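Local atomic coordinates of thioredoxin-like protein (Bacteroides caccae ATCC 43185, PDB entry 4YOD), a protein that is of unconfirmed function but, with a helical N-terminal region and a thioredoxin-fold region, is probably an oxidoreductase acting in thiol-disulfide exchange. Residues A78-K81 against T82-T86; V35-Y38 against W39-V42. All blocks are in the same frame, centred on the assembly; numbering follows the deposited sequence.

Interaction 1. Residues A78-K81 against T82-T86; sequences AIRK and TIDRT
The last turns of helix 72-85 carry an i to i+4 salt bridge between Arg80 and Asp84 on the more open side of the helix. Arg80 NE gives its N-H to Asp84 OD1 at 3.1 Å, close to the guanidinium plane and on the syn side of the carboxylate, and the two flat groups stand nearly perpendicular, 86° apart. With the chain bent at chi2 (65°), NE, rather than either terminal nitrogen, comes nearest the acid. Without the arginine, for instance with an alanine here, the Asp84 carboxylate would probably lose this charged mate and be freer to turn. The same two residues are also joined through the backbone, Asp84 N to Arg80 O (3.0 Å), and the neighbouring pair by Ile83 N to Ile79 O (3.1 Å, 172° at the hydrogen). The buried face of this helix, part of the all-helical N-terminal region, carries Ile79 and Ile83, whose CG2 and CG1 lie 4.5 Å apart; Phe116 and Val120 of helix 114-125 pack on Ile79, and Phe93 and Ile96 of helix 90-105 on Ile83. Further along, Ile83 O accepts twice from Thr86, through N at 2.9 Å and through OG1 at 2.7 Å.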
loop_
_atom_site.group_PDB
_atom_site.type_symbol
_atom_site.label_atom_id
_atom_site.label_comp_id
_atom_site.label_asym_id
_atom_site.label_seq_id
_atom_site.Cartn_x
_atom_site.Cartn_y
_atom_site.Cartn_z
ATOM N N ALA A 78 -16.712 4.399 6.337
ATOM C CA ALA A 78 -16.680 4.123 7.774
ATOM C C ALA A 78 -15.398 4.647 8.430
ATOM O O ALA A 78 -15.482 5.255 9.502
ATOM C CB ALA A 78 -16.818 2.635 8.023
ATOM N N ILE A 79 -14.218 4.417 7.789
ATOM C CA ILE A 79 -12.921 4.904 8.284
ATOM C C ILE A 79 -12.973 6.445 8.435
ATOM O O ILE A 79 -12.607 6.970 9.480
ATOM C CB ILE A 79 -11.764 4.486 7.331
ATOM C CG1 ILE A 79 -11.540 2.978 7.340
ATOM C CG2 ILE A 79 -10.463 5.210 7.722
ATOM C CD1 ILE A 79 -10.886 2.486 6.017
ATOM N N ARG A 80 -13.446 7.148 7.393
ATOM C CA ARG A 80 -13.584 8.613 7.409
ATOM C C ARG A 80 -14.472 9.073 8.597
ATOM O O ARG A 80 -14.048 9.950 9.361
ATOM C CB ARG A 80 -14.144 9.134 6.067
ATOM C CG ARG A 80 -14.390 10.650 6.039
ATOM C CD ARG A 80 -13.101 11.430 6.169
ATOM N NE ARG A 80 -13.314 12.868 6.357
ATOM C CZ ARG A 80 -13.146 13.776 5.406
ATOM N NH1 ARG A 80 -12.788 13.408 4.183
ATOM N NH2 ARG A 80 -13.331 15.061 5.669
ATOM N N LYS A 81 -15.679 8.473 8.755
ATOM C CA LYS A 81 -16.578 8.822 9.872
ATOM C C LYS A 81 -15.918 8.606 11.240
ATOM O O LYS A 81 -16.099 9.439 12.121
ATOM C CB LYS A 81 -17.885 8.017 9.827
ATOM C CG LYS A 81 -18.883 8.515 8.804
ATOM C CD LYS A 81 -20.131 7.640 8.809
ATOM C CE LYS A 81 -20.978 7.833 7.572
ATOM N NZ LYS A 81 -21.627 9.171 7.541
ATOM N N THR A 82 -15.141 7.514 11.405
ATOM C CA THR A 82 -14.461 7.185 12.677
ATOM C C THR A 82 -13.427 8.272 13.004
ATOM O O THR A 82 -13.461 8.789 14.117
ATOM C CB THR A 82 -13.858 5.780 12.615
ATOM O OG1 THR A 82 -14.934 4.863 12.448
ATOM C CG2 THR A 82 -13.055 5.420 13.851
ATOM N N ILE A 83 -12.551 8.639 12.043
ATOM C CA ILE A 83 -11.549 9.700 12.256
ATOM C C ILE A 83 -12.250 11.034 12.583
ATOM O O ILE A 83 -11.825 11.708 13.522
ATOM C CB ILE A 83 -10.532 9.858 11.071
ATOM C CG1 ILE A 83 -9.854 8.506 10.683
ATOM C CG2 ILE A 83 -9.474 10.938 11.391
ATOM C CD1 ILE A 83 -9.103 7.686 11.816
ATOM N N ASP A 84 -13.333 11.386 11.855
ATOM C CA ASP A 84 -14.090 12.637 12.072
ATOM C C ASP A 84 -14.580 12.731 13.508
ATOM O O ASP A 84 -14.514 13.802 14.117
ATOM C CB ASP A 84 -15.282 12.753 11.113
ATOM C CG ASP A 84 -14.924 13.080 9.666
ATOM O OD1 ASP A 84 -13.739 13.378 9.396
ATOM O OD2 ASP A 84 -15.832 13.030 8.804
ATOM N N ARG A 85 -15.045 11.604 14.059
ATOM C CA ARG A 85 -15.512 11.525 15.449
ATOM C C ARG A 85 -14.417 11.861 16.456
ATOM O O ARG A 85 -14.733 12.356 17.527
ATOM C CB ARG A 85 -16.045 10.115 15.762
ATOM C CG ARG A 85 -17.487 9.867 15.294
ATOM C CD ARG A 85 -18.047 8.588 15.925
ATOM N NE ARG A 85 -18.246 8.753 17.373
ATOM C CZ ARG A 85 -18.389 7.758 18.242
ATOM N NH1 ARG A 85 -18.379 6.497 17.827
ATOM N NH2 ARG A 85 -18.540 8.015 19.537
ATOM N N THR A 86 -13.136 11.577 16.133
ATOM C CA THR A 86 -12.036 11.793 17.087
ATOM C C THR A 86 -11.648 13.280 17.210
ATOM O O THR A 86 -10.895 13.624 18.113
ATOM C CB THR A 86 -10.823 10.910 16.765
ATOM O OG1 THR A 86 -10.144 11.428 15.642
ATOM C CG2 THR A 86 -11.186 9.449 16.560
#

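Interaction 2. Residues V35-Y38 against W39-V42; sequences VKHY and WDNV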
loop_
_atom_site.group_PDB
_atom_site.type_symbol
_atom_site.label_atom_id
_atom_site.label_comp_id
_atom_site.label_asym_id
_atom_site.label_seq_id
_atom_site.Cartn_x
_atom_site.Cartn_y
_atom_site.Cartn_z
ATOM N N VAL A 35 -19.043 -3.143 10.784
ATOM C CA VAL A 35 -18.175 -2.034 10.406
ATOM C C VAL A 35 -18.814 -0.693 10.816
ATOM O O VAL A 35 -18.156 0.118 11.474
ATOM C CB VAL A 35 -17.833 -2.083 8.883
ATOM C CG1 VAL A 35 -17.358 -0.730 8.358
ATOM C CG2 VAL A 35 -16.795 -3.163 8.574
ATOM N N LYS A 36 -20.082 -0.473 10.451
ATOM C CA LYS A 36 -20.766 0.792 10.672
ATOM C C LYS A 36 -20.961 1.163 12.142
ATOM O O LYS A 36 -20.821 2.341 12.472
ATOM C CB LYS A 36 -22.114 0.799 9.947
ATOM C CG LYS A 36 -21.946 1.129 8.455
ATOM C CD LYS A 36 -23.228 0.945 7.647
ATOM C CE LYS A 36 -23.019 1.298 6.192
ATOM N NZ LYS A 36 -24.276 1.195 5.404
ATOM N N HIS A 37 -21.232 0.180 13.021
ATOM C CA HIS A 37 -21.536 0.415 14.430
ATOM C C HIS A 37 -20.390 0.054 15.386
ATOM O O HIS A 37 -20.554 0.192 16.598
ATOM C CB HIS A 37 -22.796 -0.389 14.811
ATOM C CG HIS A 37 -24.005 0.033 14.039
ATOM N ND1 HIS A 37 -24.953 0.876 14.594
ATOM C CD2 HIS A 37 -24.353 -0.235 12.758
ATOM C CE1 HIS A 37 -25.851 1.084 13.638
ATOM N NE2 HIS A 37 -25.527 0.441 12.513
ATOM N N TYR A 38 -19.224 -0.327 14.848
ATOM C CA TYR A 38 -18.049 -0.794 15.601
ATOM C C TYR A 38 -17.688 0.067 16.799
ATOM O O TYR A 38 -17.406 -0.495 17.859
ATOM C CB TYR A 38 -16.814 -0.906 14.674
ATOM C CG TYR A 38 -15.666 -1.671 15.297
ATOM C CD1 TYR A 38 -15.636 -3.063 15.271
ATOM C CD2 TYR A 38 -14.654 -1.009 15.989
ATOM C CE1 TYR A 38 -14.607 -3.777 15.887
ATOM C CE2 TYR A 38 -13.615 -1.710 16.598
ATOM C CZ TYR A 38 -13.600 -3.096 16.546
ATOM O OH TYR A 38 -12.594 -3.799 17.152
ATOM N N TRP A 39 -17.674 1.409 16.623
ATOM C CA TRP A 39 -17.237 2.372 17.627
ATOM C C TRP A 39 -18.373 3.067 18.379
ATOM O O TRP A 39 -18.104 4.007 19.125
ATOM C CB TRP A 39 -16.359 3.444 16.932
ATOM C CG TRP A 39 -15.114 2.879 16.301
ATOM C CD1 TRP A 39 -14.926 2.591 14.983
ATOM C CD2 TRP A 39 -13.912 2.471 16.977
ATOM N NE1 TRP A 39 -13.656 2.096 14.780
ATOM C CE2 TRP A 39 -13.017 1.995 15.990
ATOM C CE3 TRP A 39 -13.488 2.499 18.322
ATOM C CZ2 TRP A 39 -11.724 1.547 16.298
ATOM C CZ3 TRP A 39 -12.206 2.048 18.629
ATOM C CH2 TRP A 39 -11.345 1.567 17.626
ATOM N N ASP A 40 -19.622 2.619 18.195
ATOM C CA ASP A 40 -20.815 3.211 18.807
ATOM C C ASP A 40 -20.760 3.343 20.343
ATOM O O ASP A 40 -21.324 4.298 20.873
ATOM C CB ASP A 40 -22.055 2.374 18.445
ATOM C CG ASP A 40 -22.659 2.638 17.075
ATOM O OD1 ASP A 40 -21.991 3.293 16.241
ATOM O OD2 ASP A 40 -23.810 2.193 16.839
ATOM N N ASN A 41 -20.100 2.401 21.047
ATOM C CA ASN A 41 -20.057 2.398 22.515
ATOM C C ASN A 41 -18.771 2.993 23.077
ATOM O O ASN A 41 -18.486 2.848 24.264
ATOM C CB ASN A 41 -20.273 0.980 23.038
ATOM C CG ASN A 41 -21.643 0.463 22.698
ATOM O OD1 ASN A 41 -22.568 1.222 22.379
ATOM N ND2 ASN A 41 -21.802 -0.830 22.730
ATOM N N VAL A 42 -18.050 3.730 22.247
ATOM C CA VAL A 42 -16.793 4.374 22.623
ATOM C C VAL A 42 -17.012 5.897 22.780
ATOM O O VAL A 42 -17.728 6.507 21.987
ATOM C CB VAL A 42 -15.699 4.022 21.571
ATOM C CG1 VAL A 42 -14.429 4.853 21.748
ATOM C CG2 VAL A 42 -15.365 2.524 21.623
HETATM O O HOH W 1 -19.092 3.130 14.590
HETATM O O HOH W 2 -18.388 0.158 20.299
#
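Helix 27-37 gives way to two type I beta turns, His37 to Asp40 and Trp39 to Val42, which overlap by two residues. Asp40 N closes the first on His37 O (3.1 Å), and Val42 N closes the second on Trp39 O. Two waters stitch the backbone further. One donates to Lys36 O and accepts from Trp39 N, with a weak third bond to Asp40 OD1; the other donates to Tyr38 O and takes the N-H of Asn41, bridging positions that the turns themselves do not join.

On the outer side of the first turn, His37 ND1 donates to Asp40 OD2 at 2.8 Å. This His-carboxylate bond is bent, with 142° at the hydrogen, and the carboxylate is met on its syn side but out of its plane; ring and carboxylate planes stand 69° apart. The nearby acid would be expected to favour a proton on ND1. Phe33, one helical turn earlier, stacks on the imidazole.

The buried side holds a T-shaped pair of neighbouring aromatics at the exit from the helix. Tyr38 has CG anti to its backbone N (chi1 -167°), whereas CG of Trp39 lies beside that residue's own backbone N, and these choices bring the tyrosine edge to the indole face. Tyr38 CD2 sits over that face, 3.4 Å from Trp39 CE2, while CE2 of the tyrosine reaches CZ2 of the indole at 3.8 Å. The centroids of the phenol and five-membered rings are 4.8 Å apart. Tyr63 of helix 53-66 meets both rings, edge-to-face with the indole, and the phenol hydroxyl is hydrogen-bonded to Ala59 O of the same helix.

Interactions 1 and 2, with centres about 10 Å apart, meet directly within the helical N-terminal region. The side chain of Arg85 reaches from helix 72-85 to the second turn of 39-42: NH1 lies 2.8 Å from Trp39 O and NH2 3.0 Å from Val42 O, both probable hydrogen bonds, so one guanidinium spans the two ends of that turn. Further back, Thr82 OG1 packs at 3.4 Å against Trp39 CD1, joining helix 72-85 to the loop, and Ala78 CB against Val35 CG1, joining it to helix 27-37. Thr82 OG1 is also hydrogen-bonded to Tyr63 OH, whose ring packs on Tyr38 and Trp39. Cys186 and Cys189, a probable thioredoxin-type CxxC pair, lie in the separate thioredoxin-like region.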